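Side-chain contacts in ribose-phosphate pyrophosphokinase (Thermus thermophilus, PDB 7PN0), which probably makes phosphoribosyl pyrophosphate (PRPP) by transferring the pyrophosphate group of ATP to ribose 5-phosphate: residues Ala94-Lys99 / Ser105-Leu110; Ile88-Tyr93 / Asp218-Thr223; Pro140-Ser145 / Glu301-Leu306. All coordinates share one frame; numbering follows the deposited sequence.

Contact 1 (Ala94-Lys99 / Ser105-Leu110); sequences ARSDKK and SITARL. With ADP (adenosine-5'-diphosphate), chain C.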
loop_
_atom_site.group_PDB
_atom_site.type_symbol
_atom_site.label_atom_id
_atom_site.label_comp_id
_atom_site.label_asym_id
_atom_site.label_seq_id
_atom_site.Cartn_x
_atom_site.Cartn_y
_atom_site.Cartn_z
ATOM N N ALA A 94 -1.554 -10.977 -21.940
ATOM C CA ALA A 94 -0.156 -11.432 -21.753
ATOM C C ALA A 94 0.652 -11.019 -22.998
ATOM O O ALA A 94 1.862 -10.942 -22.909
ATOM C CB ALA A 94 -0.062 -12.919 -21.478
ATOM N N ARG A 95 0.027 -10.768 -24.138
ATOM C CA ARG A 95 0.782 -10.355 -25.348
ATOM C C ARG A 95 1.313 -8.932 -25.174
ATOM O O ARG A 95 2.205 -8.548 -25.887
ATOM C CB ARG A 95 -0.102 -10.416 -26.587
ATOM C CG ARG A 95 -0.517 -11.826 -26.929
ATOM C CD ARG A 95 -1.378 -11.976 -28.174
ATOM N NE ARG A 95 -0.715 -11.443 -29.363
ATOM C CZ ARG A 95 -1.284 -11.393 -30.569
ATOM N NH1 ARG A 95 -2.520 -11.859 -30.738
ATOM N NH2 ARG A 95 -0.610 -10.854 -31.571
ATOM N N SER A 96 0.698 -8.154 -24.298
ATOM C CA SER A 96 1.063 -6.738 -24.047
ATOM C C SER A 96 2.057 -6.721 -22.895
ATOM O O SER A 96 1.711 -6.223 -21.786
ATOM C CB SER A 96 -0.159 -5.909 -23.739
ATOM O OG SER A 96 -1.061 -5.882 -24.834
ATOM N N ASP A 97 3.247 -7.262 -23.153
ATOM C CA ASP A 97 4.178 -7.675 -22.074
ATOM C C ASP A 97 5.478 -6.863 -22.138
ATOM O O ASP A 97 6.359 -7.139 -21.353
ATOM C CB ASP A 97 4.429 -9.183 -22.154
ATOM C CG ASP A 97 5.145 -9.612 -23.429
ATOM O OD1 ASP A 97 5.225 -8.765 -24.371
ATOM O OD2 ASP A 97 5.756 -10.688 -23.408
ATOM N N LYS A 98 5.601 -5.909 -23.057
ATOM C CA LYS A 98 6.852 -5.136 -23.184
ATOM C C LYS A 98 6.533 -3.727 -23.677
ATOM O O LYS A 98 5.463 -3.484 -24.303
ATOM C CB LYS A 98 7.801 -5.865 -24.128
ATOM C CG LYS A 98 7.330 -5.913 -25.563
ATOM C CD LYS A 98 8.266 -6.673 -26.493
ATOM C CE LYS A 98 8.340 -8.149 -26.217
ATOM N NZ LYS A 98 7.025 -8.787 -26.417
ATOM N N LYS A 99 7.487 -2.832 -23.492
ATOM C CA LYS A 99 7.339 -1.472 -24.040
ATOM C C LYS A 99 8.041 -1.447 -25.406
ATOM O O LYS A 99 9.167 -0.960 -25.488
ATOM C CB LYS A 99 7.891 -0.517 -22.992
ATOM C CG LYS A 99 7.461 0.911 -23.170
ATOM C CD LYS A 99 6.776 1.419 -21.933
ATOM C CE LYS A 99 6.565 2.900 -22.051
ATOM N NZ LYS A 99 6.866 3.605 -20.782
ATOM N N SER A 105 1.056 1.487 -22.746
ATOM C CA SER A 105 0.783 0.724 -21.511
ATOM C C SER A 105 1.365 -0.682 -21.663
ATOM O O SER A 105 1.162 -1.321 -22.712
ATOM C CB SER A 105 -0.709 0.676 -21.235
ATOM O OG SER A 105 -0.960 -0.103 -20.063
ATOM N N ILE A 106 2.059 -1.161 -20.647
ATOM C CA ILE A 106 2.412 -2.604 -20.532
ATOM C C ILE A 106 1.188 -3.259 -19.901
ATOM O O ILE A 106 1.109 -3.350 -18.644
ATOM C CB ILE A 106 3.703 -2.810 -19.739
ATOM C CG1 ILE A 106 4.869 -1.993 -20.308
ATOM C CG2 ILE A 106 4.018 -4.291 -19.672
ATOM C CD1 ILE A 106 6.123 -2.054 -19.468
ATOM N N THR A 107 0.165 -3.426 -20.723
ATOM C CA THR A 107 -1.206 -3.711 -20.245
ATOM C C THR A 107 -1.291 -4.997 -19.408
ATOM O O THR A 107 -2.136 -5.010 -18.514
ATOM C CB THR A 107 -2.207 -3.718 -21.391
ATOM O OG1 THR A 107 -1.757 -2.733 -22.319
ATOM C CG2 THR A 107 -3.571 -3.403 -20.845
ATOM N N ALA A 108 -0.434 -6.001 -19.617
ATOM C CA ALA A 108 -0.435 -7.228 -18.786
ATOM C C ALA A 108 -0.117 -6.856 -17.333
ATOM O O ALA A 108 -0.781 -7.354 -16.430
ATOM C CB ALA A 108 0.551 -8.216 -19.351
ATOM N N ARG A 109 0.792 -5.895 -17.127
ATOM C CA ARG A 109 1.149 -5.487 -15.750
ATOM C C ARG A 109 0.018 -4.647 -15.176
ATOM O O ARG A 109 -0.357 -4.819 -14.009
ATOM C CB ARG A 109 2.502 -4.760 -15.755
ATOM C CG ARG A 109 2.787 -3.999 -14.464
ATOM C CD ARG A 109 2.923 -4.926 -13.284
ATOM N NE ARG A 109 2.970 -4.205 -12.044
ATOM C CZ ARG A 109 4.054 -3.987 -11.302
ATOM N NH1 ARG A 109 3.957 -3.339 -10.146
ATOM N NH2 ARG A 109 5.228 -4.436 -11.705
ATOM N N LEU A 110 -0.527 -3.736 -15.969
ATOM C CA LEU A 110 -1.625 -2.889 -15.471
ATOM C C LEU A 110 -2.752 -3.803 -15.005
ATOM O O LEU A 110 -3.322 -3.572 -13.902
ATOM C CB LEU A 110 -2.131 -1.962 -16.580
ATOM C CG LEU A 110 -3.424 -1.258 -16.245
ATOM C CD1 LEU A 110 -3.242 -0.314 -15.092
ATOM C CD2 LEU A 110 -3.967 -0.535 -17.481
HETATM P PB ADP C . 5.220 -11.639 -29.977
HETATM O O1B ADP C . 6.066 -12.845 -29.545
HETATM O O2B ADP C . 4.485 -11.002 -28.821
HETATM O O3B ADP C . 4.337 -11.835 -31.194
HETATM P PA ADP C . 6.060 -9.076 -30.514
HETATM O O1A ADP C . 5.991 -8.561 -29.109
HETATM O O2A ADP C . 7.038 -8.447 -31.448
HETATM O O3A ADP C . 6.357 -10.636 -30.479
HETATM O "O5'" ADP C . 4.574 -9.103 -31.171
HETATM C "C5'" ADP C . 3.482 -8.340 -30.573
HETATM C "C4'" ADP C . 2.602 -7.714 -31.640
HETATM O "O4'" ADP C . 1.211 -7.881 -31.235
HETATM C "C3'" ADP C . 2.768 -6.201 -31.862
HETATM O "O3'" ADP C . 4.027 -5.672 -31.457
HETATM C "C2'" ADP C . 1.790 -5.628 -30.843
HETATM O "O2'" ADP C . 1.370 -4.347 -31.231
HETATM C "C1'" ADP C . 0.654 -6.650 -30.858
HETATM N N9 ADP C . 0.000 -6.806 -29.557
HETATM C C8 ADP C . 0.408 -6.309 -28.334
HETATM N N7 ADP C . -0.424 -6.581 -27.349
HETATM C C5 ADP C . -1.447 -7.285 -27.966
HETATM C C6 ADP C . -2.636 -7.847 -27.478
HETATM N N6 ADP C . -2.975 -7.811 -26.190
HETATM N N1 ADP C . -3.458 -8.488 -28.357
HETATM C C2 ADP C . -3.075 -8.545 -29.640
HETATM N N3 ADP C . -1.972 -8.068 -30.205
HETATM C C4 ADP C . -1.197 -7.423 -29.321
HETATM O O HOH W 1 -2.286 -3.342 -24.965
#
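Ser96 and Thr107 bring their CB atoms within 3.8 Å, and a water joins their hydroxyls, donating to Ser96 OG. Beside them, Ala108 N donates to Ser96 O at 3.1 Å with a nearly straight N-H...O angle of 166°, while Ile106 sets CG2 against the same carbonyl. With its OG anti to the carbonyl carbon (chi1 -62°), Ser96 reaches the adenine and donates to ADP N7 at 2.7 Å. Arg95 lies over the purine instead: ADP N3 sits 3.3 Å from the guanidinium plane, above its centre, and NH1 makes a salt bridge to Glu220. With an alanine here the guanidinium is gone, and the adenine would probably lose its cover on that face and Glu220 its cationic mate. Lys98 curls at chi3 and chi4 to bring NZ 2.9 Å from ADP O1A, and NZ makes a salt bridge at 2.7 Å to Asp97 OD1, on its syn lone pair. Asp97 OD2 is held by Ser130 and by Gln132 of the third subunit. The contact folds the nucleotide-binding loop that follows strand 83-88 back onto the start of helix 107-118, where Ile106 is the N-cap and Met71 of the second subunit packs on Thr107.

Contact 2 (Ile88-Tyr93 / Asp218-Thr223); sequences IPYFSY and DDEIST. With ADP (adenosine-5'-diphosphate), chain C; SO4 (sulfate ion), chain D; SO4 (sulfate ion), chain G.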
loop_
_atom_site.group_PDB
_atom_site.type_symbol
_atom_site.label_atom_id
_atom_site.label_comp_id
_atom_site.label_asym_id
_atom_site.label_seq_id
_atom_site.Cartn_x
_atom_site.Cartn_y
_atom_site.Cartn_z
ATOM N N ILE A 88 -8.260 -17.600 -14.812
ATOM C CA ILE A 88 -8.190 -16.875 -16.105
ATOM C C ILE A 88 -7.575 -17.861 -17.069
ATOM O O ILE A 88 -6.361 -17.873 -17.262
ATOM C CB ILE A 88 -7.341 -15.586 -16.013
ATOM C CG1 ILE A 88 -7.846 -14.686 -14.886
ATOM C CG2 ILE A 88 -7.331 -14.897 -17.361
ATOM C CD1 ILE A 88 -6.970 -13.459 -14.664
ATOM N N PRO A 89 -8.391 -18.713 -17.711
ATOM C CA PRO A 89 -7.837 -19.758 -18.574
ATOM C C PRO A 89 -7.077 -19.169 -19.762
ATOM O O PRO A 89 -6.008 -19.682 -20.060
ATOM C CB PRO A 89 -9.057 -20.585 -18.998
ATOM C CG PRO A 89 -10.061 -20.298 -17.949
ATOM C CD PRO A 89 -9.846 -18.848 -17.527
ATOM N N TYR A 90 -7.562 -18.076 -20.347
ATOM C CA TYR A 90 -6.846 -17.358 -21.422
ATOM C C TYR A 90 -6.680 -15.886 -21.037
ATOM O O TYR A 90 -7.651 -15.179 -21.002
ATOM C CB TYR A 90 -7.552 -17.452 -22.761
ATOM C CG TYR A 90 -6.929 -16.629 -23.871
ATOM C CD1 TYR A 90 -5.565 -16.671 -24.123
ATOM C CD2 TYR A 90 -7.692 -15.754 -24.630
ATOM C CE1 TYR A 90 -4.983 -15.874 -25.109
ATOM C CE2 TYR A 90 -7.137 -14.962 -25.628
ATOM C CZ TYR A 90 -5.773 -15.015 -25.857
ATOM O OH TYR A 90 -5.223 -14.275 -26.862
ATOM N N PHE A 91 -5.438 -15.480 -20.838
ATOM C CA PHE A 91 -5.068 -14.104 -20.453
ATOM C C PHE A 91 -4.505 -13.439 -21.710
ATOM O O PHE A 91 -3.290 -13.479 -21.918
ATOM C CB PHE A 91 -4.084 -14.099 -19.290
ATOM C CG PHE A 91 -3.733 -12.723 -18.808
ATOM C CD1 PHE A 91 -4.658 -11.677 -18.847
ATOM C CD2 PHE A 91 -2.466 -12.440 -18.340
ATOM C CE1 PHE A 91 -4.346 -10.419 -18.369
ATOM C CE2 PHE A 91 -2.153 -11.166 -17.878
ATOM C CZ PHE A 91 -3.095 -10.166 -17.872
ATOM N N SER A 92 -5.410 -12.909 -22.534
ATOM C CA SER A 92 -5.058 -12.347 -23.872
ATOM C C SER A 92 -3.997 -11.261 -23.704
ATOM O O SER A 92 -3.082 -11.153 -24.564
ATOM C CB SER A 92 -6.279 -11.819 -24.558
ATOM O OG SER A 92 -6.809 -10.656 -23.921
ATOM N N TYR A 93 -4.141 -10.433 -22.666
ATOM C CA TYR A 93 -3.249 -9.262 -22.513
ATOM C C TYR A 93 -1.837 -9.682 -22.108
ATOM O O TYR A 93 -0.955 -8.766 -22.047
ATOM C CB TYR A 93 -3.836 -8.204 -21.585
ATOM C CG TYR A 93 -4.880 -7.303 -22.196
ATOM C CD1 TYR A 93 -4.503 -6.246 -23.026
ATOM C CD2 TYR A 93 -6.233 -7.499 -21.954
ATOM C CE1 TYR A 93 -5.429 -5.376 -23.575
ATOM C CE2 TYR A 93 -7.174 -6.642 -22.496
ATOM C CZ TYR A 93 -6.774 -5.570 -23.288
ATOM O OH TYR A 93 -7.700 -4.756 -23.849
ATOM N N ASP A 218 1.529 -23.758 -31.296
ATOM C CA ASP A 218 1.682 -22.357 -30.847
ATOM C C ASP A 218 1.005 -22.174 -29.491
ATOM O O ASP A 218 0.238 -23.060 -29.070
ATOM C CB ASP A 218 1.155 -21.386 -31.899
ATOM C CG ASP A 218 1.897 -20.048 -31.896
ATOM O OD1 ASP A 218 2.935 -19.944 -31.191
ATOM O OD2 ASP A 218 1.451 -19.128 -32.607
ATOM N N ASP A 219 1.246 -21.042 -28.835
ATOM C CA ASP A 219 0.492 -20.731 -27.591
ATOM C C ASP A 219 -0.964 -20.452 -27.980
ATOM O O ASP A 219 -1.907 -20.845 -27.242
ATOM C CB ASP A 219 1.140 -19.577 -26.810
ATOM C CG ASP A 219 1.237 -18.264 -27.566
ATOM O OD1 ASP A 219 1.657 -18.302 -28.739
ATOM O OD2 ASP A 219 0.887 -17.185 -26.987
ATOM N N GLU A 220 -1.182 -19.735 -29.074
ATOM C CA GLU A 220 -2.546 -19.331 -29.432
ATOM C C GLU A 220 -2.675 -19.253 -30.950
ATOM O O GLU A 220 -1.693 -19.171 -31.617
ATOM C CB GLU A 220 -2.938 -17.985 -28.825
ATOM C CG GLU A 220 -2.053 -16.826 -29.214
ATOM C CD GLU A 220 -2.651 -15.503 -28.805
ATOM O OE1 GLU A 220 -2.967 -14.696 -29.721
ATOM O OE2 GLU A 220 -2.803 -15.267 -27.568
ATOM N N ILE A 221 -3.911 -19.378 -31.404
ATOM C CA ILE A 221 -4.354 -19.046 -32.779
ATOM C C ILE A 221 -5.406 -17.953 -32.631
ATOM O O ILE A 221 -6.479 -18.214 -32.026
ATOM C CB ILE A 221 -4.881 -20.297 -33.482
ATOM C CG1 ILE A 221 -3.807 -21.380 -33.578
ATOM C CG2 ILE A 221 -5.431 -19.941 -34.843
ATOM C CD1 ILE A 221 -4.373 -22.777 -33.623
ATOM N N SER A 222 -5.080 -16.756 -33.107
ATOM C CA SER A 222 -5.997 -15.602 -33.171
ATOM C C SER A 222 -6.608 -15.518 -34.570
ATOM O O SER A 222 -7.727 -16.050 -34.759
ATOM C CB SER A 222 -5.299 -14.333 -32.715
ATOM O OG SER A 222 -4.071 -14.111 -33.416
ATOM N N THR A 223 -5.910 -14.884 -35.503
ATOM C CA THR A 223 -6.349 -14.677 -36.903
ATOM C C THR A 223 -5.890 -15.830 -37.805
ATOM O O THR A 223 -6.289 -15.832 -38.994
ATOM C CB THR A 223 -5.806 -13.360 -37.455
ATOM O OG1 THR A 223 -4.394 -13.457 -37.552
ATOM C CG2 THR A 223 -6.174 -12.172 -36.601
HETATM P PB ADP C . 5.220 -11.639 -29.977
HETATM O O1B ADP C . 6.066 -12.845 -29.545
HETATM O O2B ADP C . 4.485 -11.002 -28.821
HETATM O O3B ADP C . 4.337 -11.835 -31.194
HETATM P PA ADP C . 6.060 -9.076 -30.514
HETATM O O1A ADP C . 5.991 -8.561 -29.109
HETATM O O2A ADP C . 7.038 -8.447 -31.448
HETATM O O3A ADP C . 6.357 -10.636 -30.479
HETATM O "O5'" ADP C . 4.574 -9.103 -31.171
HETATM C "C5'" ADP C . 3.482 -8.340 -30.573
HETATM C "C4'" ADP C . 2.602 -7.714 -31.640
HETATM O "O4'" ADP C . 1.211 -7.881 -31.235
HETATM C "C3'" ADP C . 2.768 -6.201 -31.862
HETATM O "O3'" ADP C . 4.027 -5.672 -31.457
HETATM C "C2'" ADP C . 1.790 -5.628 -30.843
HETATM O "O2'" ADP C . 1.370 -4.347 -31.231
HETATM C "C1'" ADP C . 0.654 -6.650 -30.858
HETATM N N9 ADP C . 0.000 -6.806 -29.557
HETATM C C8 ADP C . 0.408 -6.309 -28.334
HETATM N N7 ADP C . -0.424 -6.581 -27.349
HETATM C C5 ADP C . -1.447 -7.285 -27.966
HETATM C C6 ADP C . -2.636 -7.847 -27.478
HETATM N N6 ADP C . -2.975 -7.811 -26.190
HETATM N N1 ADP C . -3.458 -8.488 -28.357
HETATM C C2 ADP C . -3.075 -8.545 -29.640
HETATM N N3 ADP C . -1.972 -8.068 -30.205
HETATM C C4 ADP C . -1.197 -7.423 -29.321
HETATM S S SO4 D . -1.816 -17.097 -35.415
HETATM O O1 SO4 D . -1.704 -18.317 -36.218
HETATM O O2 SO4 D . -1.159 -17.315 -34.149
HETATM O O3 SO4 D . -1.143 -16.016 -36.117
HETATM O O4 SO4 D . -3.201 -16.781 -35.152
HETATM S S SO4 G . -2.984 -11.076 -39.853
HETATM O O1 SO4 G . -2.339 -12.353 -39.919
HETATM O O2 SO4 G . -3.696 -10.926 -38.625
HETATM O O3 SO4 G . -1.972 -10.077 -39.956
HETATM O O4 SO4 G . -3.925 -10.946 -40.931
HETATM O O HOH W 2 -5.490 -13.104 -29.195
#
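Tyr90 and Glu220 meet through one direct hydrogen bond: Tyr90 OH donates to Glu220 OE2 at 2.7 Å. The side chains cross at about a right angle, and the ring and carboxylate planes stand 63° apart. The hydroxyl comes from above the carboxylate, 41° out of its plane, while OE2 lies at the edge of the ring, 3.3 Å from Tyr90 CE1. Tyr90 CB points toward 218-223, and with CG anti to the backbone N (chi1 175°) the ring extends to place OH at the carboxylate.

A water adds a second, indirect link. It donates to Tyr90 OH at 2.6 Å and to Glu220 OE1 at 3.0 Å, so the phenol gives one proton and receives another, and both carboxylate oxygens are engaged.

Packing holds the aromatic ring from both domains. Ser92 N, from its own segment, stands 3.8 Å above one face of the Tyr90 ring, over its centre; His248, whose strand 248-249 pairs with 220-221, meets the ring from the C-terminal domain.

The acidic pair Asp218-Asp219 and the run to Thr223 match the PRPP-binding loop of the phosphoribosyltransferase fold. Here it begins at the end of strand 213-218 of the C-terminal sheet, whereas 88-93 leaves strand 83-88 of the N-terminal sheet, so the bond spans the two domains.

Within the two segments, the sulfates are bound by 218-223. Ser222 N donates to O4 of one sulfate at 2.8 Å, and Thr223 OG1 donates to O2 of a second sulfate, also at 2.8 Å. Arg258, Ala224, Ser226 and Leu227 supply further hydrogen bonds to these two ions between them. The sulfates probably came from the crystallisation liquor, but their places in this loop are consistent with sites for phosphate groups of the substrate or product.

Contact 3 (Pro140-Ser145 / Glu301-Leu306); sequences PVDHLS and ESVSSL. With SO4 (sulfate ion), chain E; SO4 (sulfate ion), chain F.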
loop_
_atom_site.group_PDB
_atom_site.type_symbol
_atom_site.label_atom_id
_atom_site.label_comp_id
_atom_site.label_asym_id
_atom_site.label_seq_id
_atom_site.Cartn_x
_atom_site.Cartn_y
_atom_site.Cartn_z
ATOM N N PRO A 140 0.351 -14.843 -5.702
ATOM C CA PRO A 140 0.745 -16.119 -6.289
ATOM C C PRO A 140 -0.006 -16.389 -7.592
ATOM O O PRO A 140 -1.239 -16.104 -7.696
ATOM C CB PRO A 140 0.416 -17.162 -5.231
ATOM C CG PRO A 140 0.241 -16.404 -3.945
ATOM C CD PRO A 140 -0.074 -14.977 -4.316
ATOM N N VAL A 141 0.699 -17.032 -8.535
ATOM C CA VAL A 141 0.138 -17.442 -9.839
ATOM C C VAL A 141 0.458 -18.931 -10.015
ATOM O O VAL A 141 1.563 -19.308 -9.820
ATOM C CB VAL A 141 0.650 -16.603 -11.017
ATOM C CG1 VAL A 141 0.178 -17.179 -12.336
ATOM C CG2 VAL A 141 0.307 -15.101 -10.882
ATOM N N ASP A 142 -0.551 -19.735 -10.237
ATOM C CA ASP A 142 -0.325 -21.128 -10.687
ATOM C C ASP A 142 -0.511 -21.122 -12.201
ATOM O O ASP A 142 -1.594 -20.808 -12.678
ATOM C CB ASP A 142 -1.212 -22.121 -9.944
ATOM C CG ASP A 142 -0.815 -22.284 -8.486
ATOM O OD1 ASP A 142 0.394 -22.521 -8.206
ATOM O OD2 ASP A 142 -1.673 -22.080 -7.639
ATOM N N HIS A 143 0.568 -21.403 -12.906
ATOM C CA HIS A 143 0.639 -21.350 -14.382
ATOM C C HIS A 143 0.617 -22.792 -14.902
ATOM O O HIS A 143 1.657 -23.429 -14.809
ATOM C CB HIS A 143 1.893 -20.569 -14.788
ATOM C CG HIS A 143 2.091 -20.392 -16.245
ATOM N ND1 HIS A 143 3.286 -19.954 -16.749
ATOM C CD2 HIS A 143 1.268 -20.595 -17.301
ATOM C CE1 HIS A 143 3.209 -19.911 -18.067
ATOM N NE2 HIS A 143 1.987 -20.303 -18.426
ATOM N N LEU A 144 -0.513 -23.255 -15.440
ATOM C CA LEU A 144 -0.648 -24.646 -15.958
ATOM C C LEU A 144 -0.045 -24.704 -17.367
ATOM O O LEU A 144 -0.192 -23.740 -18.143
ATOM C CB LEU A 144 -2.131 -25.019 -15.991
ATOM C CG LEU A 144 -2.878 -25.019 -14.664
ATOM C CD1 LEU A 144 -4.322 -25.439 -14.850
ATOM C CD2 LEU A 144 -2.201 -25.880 -13.620
ATOM N N SER A 145 0.539 -25.849 -17.714
ATOM C CA SER A 145 1.049 -26.154 -19.064
ATOM C C SER A 145 0.034 -27.007 -19.838
ATOM O O SER A 145 -0.537 -27.956 -19.226
ATOM C CB SER A 145 2.340 -26.881 -18.954
ATOM O OG SER A 145 2.800 -27.246 -20.250
ATOM N N GLU A 301 -2.285 -29.225 -1.905
ATOM C CA GLU A 301 -1.543 -30.328 -2.555
ATOM C C GLU A 301 -0.743 -29.755 -3.726
ATOM O O GLU A 301 -0.960 -28.583 -4.132
ATOM C CB GLU A 301 -2.523 -31.418 -2.991
ATOM C CG GLU A 301 -3.220 -32.110 -1.821
ATOM C CD GLU A 301 -4.339 -33.053 -2.265
ATOM O OE1 GLU A 301 -4.633 -33.098 -3.441
ATOM O OE2 GLU A 301 -4.942 -33.688 -1.406
ATOM N N SER A 302 0.125 -30.556 -4.314
ATOM C CA SER A 302 1.115 -30.074 -5.300
ATOM C C SER A 302 0.456 -29.838 -6.671
ATOM O O SER A 302 0.117 -30.828 -7.387
ATOM C CB SER A 302 2.271 -31.020 -5.407
ATOM O OG SER A 302 3.124 -30.596 -6.452
ATOM N N VAL A 303 0.286 -28.586 -7.064
ATOM C CA VAL A 303 -0.100 -28.210 -8.451
ATOM C C VAL A 303 1.075 -28.528 -9.388
ATOM O O VAL A 303 0.827 -29.040 -10.502
ATOM C CB VAL A 303 -0.588 -26.749 -8.527
ATOM C CG1 VAL A 303 -0.950 -26.319 -9.949
ATOM C CG2 VAL A 303 -1.770 -26.506 -7.618
ATOM N N SER A 304 2.333 -28.295 -8.994
ATOM C CA SER A 304 3.525 -28.558 -9.855
ATOM C C SER A 304 3.549 -30.018 -10.339
ATOM O O SER A 304 4.002 -30.244 -11.450
ATOM C CB SER A 304 4.816 -28.252 -9.156
ATOM O OG SER A 304 4.763 -26.913 -8.736
ATOM N N SER A 305 3.057 -30.960 -9.537
ATOM C CA SER A 305 3.054 -32.410 -9.883
ATOM C C SER A 305 2.160 -32.685 -11.100
ATOM O O SER A 305 2.315 -33.753 -11.718
ATOM C CB SER A 305 2.652 -33.210 -8.703
ATOM O OG SER A 305 3.680 -33.087 -7.758
ATOM N N LEU A 306 1.260 -31.769 -11.449
ATOM C CA LEU A 306 0.333 -31.935 -12.601
ATOM C C LEU A 306 1.119 -31.807 -13.900
ATOM O O LEU A 306 0.591 -32.127 -14.953
ATOM C CB LEU A 306 -0.806 -30.905 -12.520
ATOM C CG LEU A 306 -1.801 -31.127 -11.389
ATOM C CD1 LEU A 306 -2.774 -29.963 -11.321
ATOM C CD2 LEU A 306 -2.555 -32.460 -11.560
HETATM S S SO4 E . 3.531 -26.969 -5.375
HETATM O O1 SO4 E . 2.763 -26.995 -4.210
HETATM O O2 SO4 E . 4.161 -28.251 -5.584
HETATM O O3 SO4 E . 2.708 -26.698 -6.516
HETATM O O4 SO4 E . 4.579 -25.974 -5.254
HETATM S S SO4 F . 2.911 -24.154 -22.187
HETATM O O1 SO4 F . 3.629 -24.831 -21.136
HETATM O O2 SO4 F . 1.520 -24.545 -22.094
HETATM O O3 SO4 F . 3.439 -24.552 -23.514
HETATM O O4 SO4 F . 3.006 -22.745 -22.011
HETATM O O HOH W 3 0.754 -29.632 -17.227
#
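Val303 turns CG1 onto strand 141-144, where it touches Leu144 CD2 at 3.9 Å and Asp142 CB at 4.2 Å. The leucine and valine side chains cross at about a right angle, and the valine methyl is aimed at the strand by its position anti to the backbone N (chi1 178°). Asp142 meets the valine with CB nearest. Its carboxylate is held by salt bridges from Arg122 and from Arg48 of the fourth subunit, which also packs on Val303.

The next shell fixes the turn that presents Val303. Leu306 N bonds to Val303 O at 2.9 Å, while Ser302 OG accepts from Ser305 N at 3.1 Å, forming an ST motif. A water donating to Ser145 O and, weakly, to Leu306 O links the C-terminal ends of the two segments.

Outward again, Ser302 OG donates to O2 of one sulfate at 2.7 Å, and Ser304 N donates to O3 of the same ion at 3.0 Å. Ser46 and Arg48 of the fourth subunit and Arg103 of the third add further hydrogen bonds. The sulfate, probably from the crystallisation liquor, sits between three subunits beside the edge strand of the N-terminal parallel sheet, resembling the regulatory phosphate site of some related PRPP synthases.

How the contacts relate
Contacts 1 and 2 share the nucleotide pocket, their centres 14 Å apart, and they touch directly: Ala108 and Thr107 pack on Tyr93. Contact 3 meets neither, its nearest atoms lying about 8 Å from contact 1 and 7 Å from contact 2. The residues that touch are largely buried in all three, but contact 2 is the most central, its centre 5 Å from the chain centre against 17 Å and 15 Å for those of contacts 1 and 3. Contact 1 is local, whereas contacts 2 and 3 join segments over a hundred residues apart. Contacts 1 and 3 both border other subunits: contact 1 pairs a backbone bond with small-residue packing, contact 3 is aliphatic. Contact 2 is a phenol-carboxylate bond between domains.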